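Local coordinates for cell division protein FtsZ 1 (Methanocaldococcus jannaschii, PDB 2VAP) that binds GTP and hydrolyses it, and probably polymerises in a GTP-dependent manner into the contractile Z ring that marks the division site, at residues A[129-134]-A[156-161]; A[38-43]-A[122-127]; A[66-71]-A[79-84]; A[143-148]-A[181-186]. All coordinates share one frame; numbering follows the deposited sequence.

Contact 1: residues A[129-134]-A[156-161]; sequences CGLGGG and AVVTLP. With GDP (guanosine-5'-diphosphate), chain B.
At the carboxyl end of two adjacent parallel strands of the FtsZ/tubulin GTPase sheet, Cys-129 to Leu-131 pair with Val-158 to Leu-160 just where the first strand gives way to the glycine-rich phosphate loop of this family. Leu-131 N donates to Thr-159 O at 3.0 Å, tilted 21° from the carbonyl plane, while the bond from Thr-159 N to Cys-129 O is longer at 3.3 Å but lies in the carbonyl plane. On the face bearing Cys-129 and Val-158, SG packs against CG1 of the valine. The Leu-131 side chain slants across Val-158, its CD1 3.7 Å from Val-158 CG2, and continues onto Ala-173 and Leu-177 of helix 167-181. On the other face Thr-159 OG1, held between its own backbone N and carbonyl carbon (chi1 62°), lies 3.3 Å from Gly-130 CA, and a CB on that glycine would run into the ribose O4' of GDP. One water ties the site together: it donates to Leu-131 O and Thr-159 OG1, each at 2.8 Å, and is hydrogen-bonded to the ribose O2'. Pro-161 CD rests 3.4 Å from Leu-131 O, and its CB lies beside the ribose O2' and O3'. Farther along the loop, Gly-134 N donates to O1B of the beta-phosphate at 2.8 Å, beside the amides of Thr-135 and Gly-136. In this contact the nucleotide is thus met by a backbone amide at the phosphate and a shared water at the ribose, while Glu-165 and Asp-212 add side-chain bonds; the loop's glycines let it lie directly against the main chain.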
loop_
_atom_site.group_PDB
_atom_site.type_symbol
_atom_site.label_atom_id
_atom_site.label_comp_id
_atom_site.label_asym_id
_atom_site.label_seq_id
_atom_site.Cartn_x
_atom_site.Cartn_y
_atom_site.Cartn_z
ATOM N N CYS A 129 4.561 0.791 -6.590
ATOM C CA CYS A 129 4.768 0.992 -8.018
ATOM C C CYS A 129 3.650 0.331 -8.813
ATOM O O CYS A 129 2.868 -0.455 -8.273
ATOM C CB CYS A 129 6.121 0.417 -8.461
ATOM S SG CYS A 129 6.212 -1.388 -8.472
ATOM N N GLY A 130 3.575 0.667 -10.096
ATOM C CA GLY A 130 2.771 -0.093 -11.037
ATOM C C GLY A 130 3.672 -1.128 -11.678
ATOM O O GLY A 130 4.640 -0.775 -12.353
ATOM N N LEU A 131 3.379 -2.404 -11.446
ATOM C CA LEU A 131 4.157 -3.477 -12.060
ATOM C C LEU A 131 3.781 -3.617 -13.529
ATOM O O LEU A 131 2.631 -3.387 -13.908
ATOM C CB LEU A 131 3.959 -4.805 -11.322
ATOM C CG LEU A 131 4.513 -4.943 -9.900
ATOM C CD1 LEU A 131 4.035 -6.245 -9.286
ATOM C CD2 LEU A 131 6.038 -4.867 -9.867
ATOM N N GLY A 132 4.761 -3.981 -14.351
ATOM C CA GLY A 132 4.542 -4.136 -15.786
ATOM C C GLY A 132 5.523 -3.359 -16.641
ATOM O O GLY A 132 5.794 -3.739 -17.780
ATOM N N GLY A 133 6.049 -2.264 -16.093
ATOM C CA GLY A 133 7.029 -1.438 -16.795
ATOM C C GLY A 133 8.449 -1.925 -16.580
ATOM O O GLY A 133 8.673 -3.100 -16.288
ATOM N N GLY A 134 9.408 -1.017 -16.727
ATOM C CA GLY A 134 10.820 -1.357 -16.573
ATOM C C GLY A 134 11.383 -0.982 -15.219
ATOM O O GLY A 134 11.921 -1.832 -14.505
ATOM N N ALA A 156 4.966 -4.233 0.412
ATOM C CA ALA A 156 4.780 -3.735 -0.944
ATOM C C ALA A 156 3.301 -3.511 -1.223
ATOM O O ALA A 156 2.459 -4.321 -0.835
ATOM C CB ALA A 156 5.377 -4.697 -1.958
ATOM N N VAL A 157 2.993 -2.390 -1.870
ATOM C CA VAL A 157 1.640 -2.105 -2.341
ATOM C C VAL A 157 1.756 -1.802 -3.828
ATOM O O VAL A 157 2.197 -0.720 -4.221
ATOM C CB VAL A 157 0.977 -0.922 -1.590
ATOM C CG1 VAL A 157 -0.460 -0.721 -2.067
ATOM C CG2 VAL A 157 1.002 -1.151 -0.080
ATOM N N VAL A 158 1.382 -2.779 -4.647
ATOM C CA VAL A 158 1.637 -2.719 -6.085
ATOM C C VAL A 158 0.397 -3.053 -6.907
ATOM O O VAL A 158 -0.497 -3.763 -6.439
ATOM C CB VAL A 158 2.802 -3.665 -6.504
ATOM C CG1 VAL A 158 4.130 -3.183 -5.926
ATOM C CG2 VAL A 158 2.521 -5.110 -6.083
ATOM N N THR A 159 0.354 -2.538 -8.132
ATOM C CA THR A 159 -0.715 -2.873 -9.066
ATOM C C THR A 159 -0.235 -3.821 -10.156
ATOM O O THR A 159 0.943 -3.816 -10.525
ATOM C CB THR A 159 -1.328 -1.625 -9.745
ATOM O OG1 THR A 159 -0.324 -0.946 -10.510
ATOM C CG2 THR A 159 -1.917 -0.675 -8.712
ATOM N N LEU A 160 -1.156 -4.638 -10.654
ATOM C CA LEU A 160 -0.940 -5.404 -11.874
ATOM C C LEU A 160 -1.652 -4.674 -13.013
ATOM O O LEU A 160 -2.697 -4.063 -12.786
ATOM C CB LEU A 160 -1.472 -6.832 -11.727
ATOM C CG LEU A 160 -0.778 -7.757 -10.721
ATOM C CD1 LEU A 160 -1.545 -9.061 -10.600
ATOM C CD2 LEU A 160 0.679 -8.024 -11.096
ATOM N N PRO A 161 -1.090 -4.726 -14.235
ATOM C CA PRO A 161 -1.620 -3.942 -15.356
ATOM C C PRO A 161 -3.010 -4.376 -15.830
ATOM O O PRO A 161 -3.454 -5.487 -15.527
ATOM C CB PRO A 161 -0.588 -4.179 -16.465
ATOM C CG PRO A 161 0.036 -5.478 -16.130
ATOM C CD PRO A 161 0.085 -5.522 -14.635
HETATM P PB GDP B . 8.001 2.306 -15.387
HETATM O O1B GDP B . 8.984 1.736 -16.380
HETATM O O2B GDP B . 8.288 3.775 -15.180
HETATM O O3B GDP B . 8.132 1.566 -14.078
HETATM O O3A GDP B . 6.523 2.103 -15.993
HETATM P PA GDP B . 5.225 2.916 -15.493
HETATM O O1A GDP B . 5.277 3.215 -14.016
HETATM O O2A GDP B . 5.022 4.172 -16.307
HETATM O "O5'" GDP B . 4.040 1.877 -15.808
HETATM C "C5'" GDP B . 4.057 0.576 -15.229
HETATM C "C4'" GDP B . 2.629 0.117 -14.986
HETATM O "O4'" GDP B . 1.952 1.051 -14.140
HETATM C "C3'" GDP B . 1.833 0.055 -16.279
HETATM O "O3'" GDP B . 1.871 -1.255 -16.855
HETATM C "C2'" GDP B . 0.435 0.479 -15.876
HETATM O "O2'" GDP B . -0.348 -0.661 -15.514
HETATM C "C1'" GDP B . 0.641 1.333 -14.637
HETATM N N9 GDP B . 0.515 2.787 -14.933
HETATM C C8 GDP B . 0.992 3.462 -16.002
HETATM N N7 GDP B . 0.687 4.785 -15.926
HETATM C C5 GDP B . 0.001 4.973 -14.782
HETATM C C6 GDP B . -0.625 6.119 -14.075
HETATM O O6 GDP B . -0.581 7.273 -14.555
HETATM N N1 GDP B . -1.241 5.880 -12.904
HETATM C C2 GDP B . -1.306 4.647 -12.359
HETATM N N2 GDP B . -1.943 4.478 -11.175
HETATM N N3 GDP B . -0.756 3.557 -12.952
HETATM C C4 GDP B . -0.105 3.656 -14.137
HETATM O O HOH W 1 0.334 -1.987 -13.075
#

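Contact 2: residues A[38-43]-A[122-127]; sequences AKITVV and SDMVFI
Thr-41 and Ser-122 meet through their hydroxyls because each places its OG beside its own backbone N and anti to the carbonyl carbon (chi1 -56° and -59°), leaving Thr-41 OG1 and Ser-122 OG 2.7 Å apart; Ser-122 OG is also bonded to Ile-119 O. They sit near the start of two central neighbours of the Rossmann-like parallel sheet, strands 40-45 and 124-130. The first rung of a regular parallel ladder, Met-124 N to Lys-39 O, is doubled by Asp-123 N, which donates to the same oxygen as the incoming chain turns into its strand. Thr-41 N then donates to Met-124 O, Phe-126 N to Thr-41 O, and Val-43 N to Phe-126 O, the last 2.7 Å long and nearly straight at 174°.

One face of the pair carries Ile-40, Val-42, Met-124 and Phe-126. Ile-40 CG2 touches the edge of the Phe-126 ring, 3.8 Å from CD1, while Ile-40 CG1 runs alongside Met-124 CB. Val-42 CG2 packs on Phe-126 CB, and helix 204-227 closes over the ring with Leu-222 and Val-223. The other face bears Thr-41, Val-43, Val-125 and Ile-127; Val-43 CG2 and Val-125 CG1 meet at 4.1 Å, and helix 135-149 packs there through Val-143 and Ser-147. Helices thus pack on both faces, whose side chains are largely apolar apart from the hydroxyl pair near the amino end. At that end the Asp-123 carboxylate accepts Lys-39 N through OD2, on the anti side and somewhat out of the carboxylate plane, at 2.8 Å.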
loop_
_atom_site.group_PDB
_atom_site.type_symbol
_atom_site.label_atom_id
_atom_site.label_comp_id
_atom_site.label_asym_id
_atom_site.label_seq_id
_atom_site.Cartn_x
_atom_site.Cartn_y
_atom_site.Cartn_z
ATOM N N ALA A 38 6.186 4.386 14.909
ATOM C CA ALA A 38 7.192 3.812 14.021
ATOM C C ALA A 38 7.715 4.845 13.034
ATOM O O ALA A 38 6.966 5.710 12.571
ATOM C CB ALA A 38 6.617 2.621 13.273
ATOM N N LYS A 39 9.006 4.754 12.726
ATOM C CA LYS A 39 9.590 5.520 11.631
ATOM C C LYS A 39 9.215 4.822 10.329
ATOM O O LYS A 39 9.586 3.669 10.105
ATOM C CB LYS A 39 11.110 5.619 11.778
ATOM C CG LYS A 39 11.568 6.501 12.930
ATOM C CD LYS A 39 13.084 6.600 12.986
ATOM C CE LYS A 39 13.537 7.470 14.147
ATOM N NZ LYS A 39 15.021 7.576 14.217
ATOM N N ILE A 40 8.455 5.520 9.488
ATOM C CA ILE A 40 7.918 4.935 8.259
ATOM C C ILE A 40 8.405 5.693 7.028
ATOM O O ILE A 40 8.388 6.926 6.996
ATOM C CB ILE A 40 6.361 4.878 8.283
ATOM C CG1 ILE A 40 5.875 4.044 9.476
ATOM C CG2 ILE A 40 5.807 4.316 6.965
ATOM C CD1 ILE A 40 4.367 4.032 9.667
ATOM N N THR A 41 8.846 4.941 6.024
ATOM C CA THR A 41 9.250 5.510 4.744
ATOM C C THR A 41 8.462 4.853 3.610
ATOM O O THR A 41 8.311 3.631 3.576
ATOM C CB THR A 41 10.772 5.353 4.511
ATOM O OG1 THR A 41 11.484 5.940 5.608
ATOM C CG2 THR A 41 11.205 6.036 3.219
ATOM N N VAL A 42 7.948 5.676 2.699
ATOM C CA VAL A 42 7.256 5.186 1.510
ATOM C C VAL A 42 8.137 5.436 0.287
ATOM O O VAL A 42 8.531 6.575 0.021
ATOM C CB VAL A 42 5.872 5.866 1.320
ATOM C CG1 VAL A 42 5.138 5.279 0.119
ATOM C CG2 VAL A 42 5.023 5.727 2.579
ATOM N N VAL A 43 8.449 4.366 -0.440
ATOM C CA VAL A 43 9.296 4.449 -1.631
ATOM C C VAL A 43 8.484 4.150 -2.891
ATOM O O VAL A 43 7.941 3.054 -3.046
ATOM C CB VAL A 43 10.516 3.490 -1.548
ATOM C CG1 VAL A 43 11.436 3.679 -2.751
ATOM C CG2 VAL A 43 11.289 3.712 -0.256
ATOM N N SER A 122 14.475 3.214 9.293
ATOM C CA SER A 122 13.029 3.015 9.195
ATOM C C SER A 122 12.634 1.723 9.905
ATOM O O SER A 122 13.308 0.699 9.767
ATOM C CB SER A 122 12.572 2.956 7.735
ATOM O OG SER A 122 12.895 4.145 7.037
ATOM N N ASP A 123 11.549 1.785 10.674
ATOM C CA ASP A 123 10.965 0.599 11.297
ATOM C C ASP A 123 10.083 -0.138 10.293
ATOM O O ASP A 123 9.916 -1.357 10.371
ATOM C CB ASP A 123 10.133 0.987 12.523
ATOM C CG ASP A 123 10.959 1.656 13.607
ATOM O OD1 ASP A 123 11.955 1.052 14.063
ATOM O OD2 ASP A 123 10.605 2.784 14.008
ATOM N N MET A 124 9.523 0.622 9.353
ATOM C CA MET A 124 8.625 0.084 8.340
ATOM C C MET A 124 8.867 0.794 7.013
ATOM O O MET A 124 9.007 2.018 6.974
ATOM C CB MET A 124 7.171 0.270 8.780
ATOM C CG MET A 124 6.155 -0.528 7.985
ATOM S SD MET A 124 4.487 -0.240 8.604
ATOM C CE MET A 124 3.568 -1.480 7.699
ATOM N N VAL A 125 8.933 0.021 5.933
ATOM C CA VAL A 125 9.106 0.585 4.594
ATOM C C VAL A 125 7.998 0.101 3.661
ATOM O O VAL A 125 7.774 -1.104 3.519
ATOM C CB VAL A 125 10.499 0.252 3.983
ATOM C CG1 VAL A 125 10.616 0.802 2.559
ATOM C CG2 VAL A 125 11.622 0.803 4.850
ATOM N N PHE A 126 7.302 1.054 3.046
ATOM C CA PHE A 126 6.335 0.760 1.995
ATOM C C PHE A 126 7.007 0.924 0.637
ATOM O O PHE A 126 7.641 1.946 0.372
ATOM C CB PHE A 126 5.127 1.697 2.088
ATOM C CG PHE A 126 4.186 1.374 3.216
ATOM C CD1 PHE A 126 4.447 1.818 4.508
ATOM C CD2 PHE A 126 3.026 0.642 2.978
ATOM C CE1 PHE A 126 3.573 1.523 5.551
ATOM C CE2 PHE A 126 2.145 0.345 4.015
ATOM C CZ PHE A 126 2.418 0.788 5.302
ATOM N N ILE A 127 6.882 -0.094 -0.210
ATOM C CA ILE A 127 7.375 -0.019 -1.585
ATOM C C ILE A 127 6.175 -0.046 -2.525
ATOM O O ILE A 127 5.396 -1.002 -2.523
ATOM C CB ILE A 127 8.356 -1.175 -1.934
ATOM C CG1 ILE A 127 9.560 -1.183 -0.988
ATOM C CG2 ILE A 127 8.843 -1.059 -3.378
ATOM C CD1 ILE A 127 9.418 -2.119 0.190
#

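Contact 3: residues A[66-71]-A[79-84]; sequences TVAINT and TKADKK
Thr-66 and Asp-82 hold the firm end of this contact with a reciprocal pair of bonds. Asp-82 OD2 accepts Thr-66 N at 2.9 Å on its anti side, while Asp-82 N donates to Thr-66 OG1 at 3.1 Å; Asp-82 OD1 forms a salt bridge with Lys-57. With chi1 at 50°, the Thr-66 hydroxyl lies between the threonine's own N and carbonyl carbon, facing the Asp-82 amide. A valine in place of this threonine would probably leave the Asp-82 amide without its hydroxyl acceptor and the turn before strand 83-86 less firmly set. Lys-83 N then bonds to Thr-66 O, and Ala-68 N to Lys-83 O at 2.9 Å. On the face bearing Ala-68, its CB nests against Thr-79 CG2 at 3.7 Å and against Ala-81 CB, a small apolar cluster closed by Asn-50 and Ile-53 of helix 46-59.

The solvent side is looser. Lys-83 lays only its CB beside Val-67 CG2, 4.1 Å away, before its chain bends at chi2 and leads off. Lys-84 is tied back within its own segment, not across, through NZ to Thr-79 O. Strand 64-70, helix 73-77 and strand 83-86 make a short beta-alpha-beta crossover at one border of the Rossmann-like GTPase sheet.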
loop_
_atom_site.group_PDB
_atom_site.type_symbol
_atom_site.label_atom_id
_atom_site.label_comp_id
_atom_site.label_asym_id
_atom_site.label_seq_id
_atom_site.Cartn_x
_atom_site.Cartn_y
_atom_site.Cartn_z
ATOM N N THR A 66 8.684 10.423 2.362
ATOM C CA THR A 66 8.422 10.025 0.978
ATOM C C THR A 66 9.699 10.030 0.144
ATOM O O THR A 66 10.422 11.028 0.101
ATOM C CB THR A 66 7.353 10.916 0.300
ATOM O OG1 THR A 66 7.676 12.298 0.501
ATOM C CG2 THR A 66 5.967 10.625 0.869
ATOM N N VAL A 67 9.970 8.900 -0.504
ATOM C CA VAL A 67 11.134 8.756 -1.372
ATOM C C VAL A 67 10.680 8.348 -2.773
ATOM O O VAL A 67 9.930 7.386 -2.936
ATOM C CB VAL A 67 12.152 7.723 -0.810
ATOM C CG1 VAL A 67 13.328 7.529 -1.767
ATOM C CG2 VAL A 67 12.658 8.154 0.562
ATOM N N ALA A 68 11.126 9.099 -3.777
ATOM C CA ALA A 68 10.841 8.773 -5.169
ATOM C C ALA A 68 12.120 8.343 -5.873
ATOM O O ALA A 68 13.135 9.040 -5.811
ATOM C CB ALA A 68 10.216 9.962 -5.880
ATOM N N ILE A 69 12.073 7.185 -6.523
ATOM C CA ILE A 69 13.206 6.707 -7.315
ATOM C C ILE A 69 12.790 6.437 -8.759
ATOM O O ILE A 69 11.672 5.983 -9.023
ATOM C CB ILE A 69 13.915 5.464 -6.688
ATOM C CG1 ILE A 69 13.081 4.189 -6.854
ATOM C CG2 ILE A 69 14.276 5.720 -5.215
ATOM C CD1 ILE A 69 13.889 2.904 -6.729
ATOM N N ASN A 70 13.693 6.737 -9.689
ATOM C CA ASN A 70 13.423 6.549 -11.111
ATOM C C ASN A 70 14.708 6.529 -11.922
ATOM O O ASN A 70 15.719 7.106 -11.515
ATOM C CB ASN A 70 12.503 7.659 -11.636
ATOM C CG ASN A 70 11.605 7.197 -12.777
ATOM O OD1 ASN A 70 11.993 6.375 -13.610
ATOM N ND2 ASN A 70 10.394 7.735 -12.820
ATOM N N THR A 71 14.657 5.848 -13.063
ATOM C CA THR A 71 15.730 5.887 -14.051
ATOM C C THR A 71 15.516 7.075 -14.984
ATOM O O THR A 71 16.458 7.556 -15.615
ATOM C CB THR A 71 15.753 4.611 -14.912
ATOM O OG1 THR A 71 14.444 4.372 -15.444
ATOM C CG2 THR A 71 16.182 3.410 -14.090
ATOM N N THR A 79 8.421 15.243 -9.962
ATOM C CA THR A 79 7.854 14.567 -8.797
ATOM C C THR A 79 8.081 15.400 -7.534
ATOM O O THR A 79 9.117 16.051 -7.390
ATOM C CB THR A 79 8.475 13.156 -8.623
ATOM O OG1 THR A 79 8.265 12.391 -9.815
ATOM C CG2 THR A 79 7.866 12.412 -7.439
ATOM N N LYS A 80 7.101 15.387 -6.632
ATOM C CA LYS A 80 7.245 16.017 -5.322
ATOM C C LYS A 80 7.493 14.948 -4.260
ATOM O O LYS A 80 6.693 14.022 -4.102
ATOM C CB LYS A 80 6.006 16.851 -4.972
ATOM C CG LYS A 80 5.955 18.231 -5.630
ATOM C CD LYS A 80 5.349 18.186 -7.031
ATOM C CE LYS A 80 5.335 19.561 -7.686
ATOM N NZ LYS A 80 6.700 20.037 -8.051
ATOM N N ALA A 81 8.611 15.079 -3.547
ATOM C CA ALA A 81 9.030 14.096 -2.543
ATOM C C ALA A 81 9.979 14.709 -1.517
ATOM O O ALA A 81 10.610 15.734 -1.781
ATOM C CB ALA A 81 9.696 12.900 -3.222
ATOM N N ASP A 82 10.079 14.073 -0.350
ATOM C CA ASP A 82 11.075 14.452 0.654
ATOM C C ASP A 82 12.487 14.178 0.140
ATOM O O ASP A 82 13.411 14.952 0.398
ATOM C CB ASP A 82 10.849 13.696 1.968
ATOM C CG ASP A 82 9.584 14.126 2.688
ATOM O OD1 ASP A 82 9.320 15.345 2.775
ATOM O OD2 ASP A 82 8.858 13.240 3.185
ATOM N N LYS A 83 12.637 13.073 -0.588
ATOM C CA LYS A 83 13.922 12.662 -1.150
ATOM C C LYS A 83 13.732 12.055 -2.538
ATOM O O LYS A 83 12.835 11.237 -2.750
ATOM C CB LYS A 83 14.618 11.662 -0.214
ATOM C CG LYS A 83 15.941 11.086 -0.728
ATOM C CD LYS A 83 17.051 12.130 -0.764
ATOM C CE LYS A 83 18.336 11.543 -1.324
ATOM N NZ LYS A 83 19.418 12.563 -1.423
ATOM N N LYS A 84 14.575 12.473 -3.480
ATOM C CA LYS A 84 14.565 11.923 -4.835
ATOM C C LYS A 84 15.896 11.246 -5.136
ATOM O O LYS A 84 16.960 11.784 -4.819
ATOM C CB LYS A 84 14.301 13.017 -5.874
ATOM C CG LYS A 84 13.025 13.812 -5.660
ATOM C CD LYS A 84 12.883 14.888 -6.724
ATOM C CE LYS A 84 12.038 16.044 -6.230
ATOM N NZ LYS A 84 11.764 17.024 -7.318
#

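Contact 4: residues A[143-148]-A[181-186]; sequences VAEISK and KQHTDT
His-183 and Glu-145 lie side by side, the histidine ring stacked against the glutamate chain. Glu-145 CB stands over one ring face, 3.8 Å from the centroid and 19° off the ring normal, a CH-pi contact. With CG anti to the backbone N (chi1 -174°) and the chain extended beyond it, the glutamate follows the ring outward: Glu-145 CG is 3.6 Å from His-183 ND1, and the carboxylate plane is turned 19° from the ring plane. Gln-182 CB lies over the opposite face. Beside this stack Ala-144 CB fits against the His-183 backbone, 3.4 Å from its O, and Lys-148 CG comes within 3.2 Å of the same oxygen.

The lysine chain bends at chi2 and chi3 and brings NZ to the syn lone pair of Asp-185 OD1, a salt bridge of 2.7 Å. The other carboxylate oxygen, OD2, accepts the backbone N of Thr-154, setting the orientation of the group from strand 153-160. An asparagine in place of this aspartate would probably leave the Lys-148 ammonium without its counter-charge and weaken the tie between helix and loop.

Farther out, Thr-184 CG2 touches Ala-144 CB, while its OG1 bonds to Leu-180 O of helix 167-181. The contact thereby fastens helix 135-149 to the loop leading into the edge strand 186-191. A stacked carboxylate close to the ring could stabilise a protonated His-183, and at this surface the ion pair probably adds attraction to what is otherwise CH-pi stacking and packing against the His-183 backbone.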
loop_
_atom_site.group_PDB
_atom_site.type_symbol
_atom_site.label_atom_id
_atom_site.label_comp_id
_atom_site.label_asym_id
_atom_site.label_seq_id
_atom_site.Cartn_x
_atom_site.Cartn_y
_atom_site.Cartn_z
ATOM N N VAL A 143 14.608 -2.623 -3.810
ATOM C CA VAL A 143 14.280 -1.787 -2.650
ATOM C C VAL A 143 13.784 -2.659 -1.492
ATOM O O VAL A 143 14.191 -2.466 -0.343
ATOM C CB VAL A 143 13.228 -0.693 -2.994
ATOM C CG1 VAL A 143 12.915 0.164 -1.772
ATOM C CG2 VAL A 143 13.721 0.189 -4.133
ATOM N N ALA A 144 12.924 -3.626 -1.813
ATOM C CA ALA A 144 12.399 -4.571 -0.827
ATOM C C ALA A 144 13.511 -5.376 -0.152
ATOM O O ALA A 144 13.493 -5.560 1.065
ATOM C CB ALA A 144 11.376 -5.500 -1.469
ATOM N N GLU A 145 14.478 -5.841 -0.944
ATOM C CA GLU A 145 15.623 -6.587 -0.414
ATOM C C GLU A 145 16.472 -5.719 0.519
ATOM O O GLU A 145 16.885 -6.170 1.589
ATOM C CB GLU A 145 16.480 -7.158 -1.551
ATOM C CG GLU A 145 17.614 -8.064 -1.069
ATOM C CD GLU A 145 18.457 -8.643 -2.196
ATOM O OE1 GLU A 145 18.243 -8.280 -3.372
ATOM O OE2 GLU A 145 19.343 -9.469 -1.894
ATOM N N ILE A 146 16.715 -4.476 0.106
ATOM C CA ILE A 146 17.465 -3.510 0.913
ATOM C C ILE A 146 16.735 -3.219 2.229
ATOM O O ILE A 146 17.359 -3.145 3.294
ATOM C CB ILE A 146 17.739 -2.200 0.121
ATOM C CG1 ILE A 146 18.683 -2.477 -1.057
ATOM C CG2 ILE A 146 18.332 -1.122 1.030
ATOM C CD1 ILE A 146 18.706 -1.387 -2.122
ATOM N N SER A 147 15.412 -3.074 2.145
ATOM C CA SER A 147 14.568 -2.844 3.318
ATOM C C SER A 147 14.641 -4.000 4.314
ATOM O O SER A 147 14.763 -3.779 5.519
ATOM C CB SER A 147 13.115 -2.604 2.897
ATOM O OG SER A 147 12.273 -2.478 4.031
ATOM N N LYS A 148 14.568 -5.230 3.806
ATOM C CA LYS A 148 14.663 -6.419 4.653
ATOM C C LYS A 148 15.995 -6.479 5.398
ATOM O O LYS A 148 16.036 -6.837 6.578
ATOM C CB LYS A 148 14.463 -7.695 3.828
ATOM C CG LYS A 148 13.010 -7.999 3.457
ATOM C CD LYS A 148 12.116 -8.227 4.681
ATOM C CE LYS A 148 12.437 -9.528 5.400
ATOM N NZ LYS A 148 11.750 -9.606 6.720
ATOM N N LYS A 181 7.877 -11.151 -3.814
ATOM C CA LYS A 181 7.444 -12.142 -2.825
ATOM C C LYS A 181 8.613 -12.697 -2.004
ATOM O O LYS A 181 8.445 -13.066 -0.840
ATOM C CB LYS A 181 6.700 -13.284 -3.526
ATOM C CG LYS A 181 5.944 -14.229 -2.595
ATOM C CD LYS A 181 5.249 -15.348 -3.363
ATOM C CE LYS A 181 6.215 -16.463 -3.749
ATOM N NZ LYS A 181 5.527 -17.564 -4.478
ATOM N N GLN A 182 9.793 -12.740 -2.618
ATOM C CA GLN A 182 10.999 -13.249 -1.964
ATOM C C GLN A 182 11.569 -12.274 -0.931
ATOM O O GLN A 182 12.357 -12.672 -0.068
ATOM C CB GLN A 182 12.073 -13.589 -3.008
ATOM C CG GLN A 182 11.651 -14.621 -4.056
ATOM C CD GLN A 182 11.433 -16.013 -3.481
ATOM O OE1 GLN A 182 12.177 -16.466 -2.609
ATOM N NE2 GLN A 182 10.410 -16.700 -3.976
ATOM N N HIS A 183 11.166 -11.005 -1.016
ATOM C CA HIS A 183 11.751 -9.947 -0.189
ATOM C C HIS A 183 10.722 -9.057 0.518
ATOM O O HIS A 183 11.036 -7.930 0.908
ATOM C CB HIS A 183 12.692 -9.073 -1.030
ATOM C CG HIS A 183 13.765 -9.840 -1.739
ATOM N ND1 HIS A 183 14.864 -10.357 -1.088
ATOM C CD2 HIS A 183 13.907 -10.175 -3.043
ATOM C CE1 HIS A 183 15.636 -10.979 -1.960
ATOM N NE2 HIS A 183 15.078 -10.883 -3.154
ATOM N N THR A 184 9.499 -9.556 0.678
ATOM C CA THR A 184 8.465 -8.813 1.402
ATOM C C THR A 184 7.918 -9.603 2.585
ATOM O O THR A 184 7.937 -10.835 2.587
ATOM C CB THR A 184 7.281 -8.401 0.492
ATOM O OG1 THR A 184 6.770 -9.553 -0.191
ATOM C CG2 THR A 184 7.710 -7.343 -0.521
ATOM N N ASP A 185 7.439 -8.872 3.588
ATOM C CA ASP A 185 6.741 -9.459 4.726
ATOM C C ASP A 185 5.248 -9.558 4.419
ATOM O O ASP A 185 4.606 -10.564 4.726
ATOM C CB ASP A 185 6.998 -8.630 5.987
ATOM C CG ASP A 185 8.460 -8.650 6.408
ATOM O OD1 ASP A 185 9.063 -9.744 6.422
ATOM O OD2 ASP A 185 9.005 -7.573 6.725
ATOM N N THR A 186 4.711 -8.501 3.810
ATOM C CA THR A 186 3.364 -8.509 3.245
ATOM C C THR A 186 3.426 -7.914 1.841
ATOM O O THR A 186 4.044 -6.868 1.627
ATOM C CB THR A 186 2.363 -7.718 4.119
ATOM O OG1 THR A 186 2.298 -8.306 5.422
ATOM C CG2 THR A 186 0.963 -7.735 3.509
#

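From the N terminus, strand 40-45 is the first strand, and contact 2 closes a long loop when 122-127 pairs beside it. Within that loop falls contact 3, a short closure across helix 73-77 that adds strand 83-86 to the sheet border; Val-67 N bonds to Val-42 O, joining the two contacts. The same strand 124-130 then runs on into contact 1, which closes over helix 135-149 at the nucleotide. Contact 4 opens inside that loop and closes beyond it, so contacts 1 and 4 cross; Ala-156 N meets Thr-186 O between them. Val-143 packs helix 135-149 onto strands of contacts 2 and 3, all within the GTPase domain.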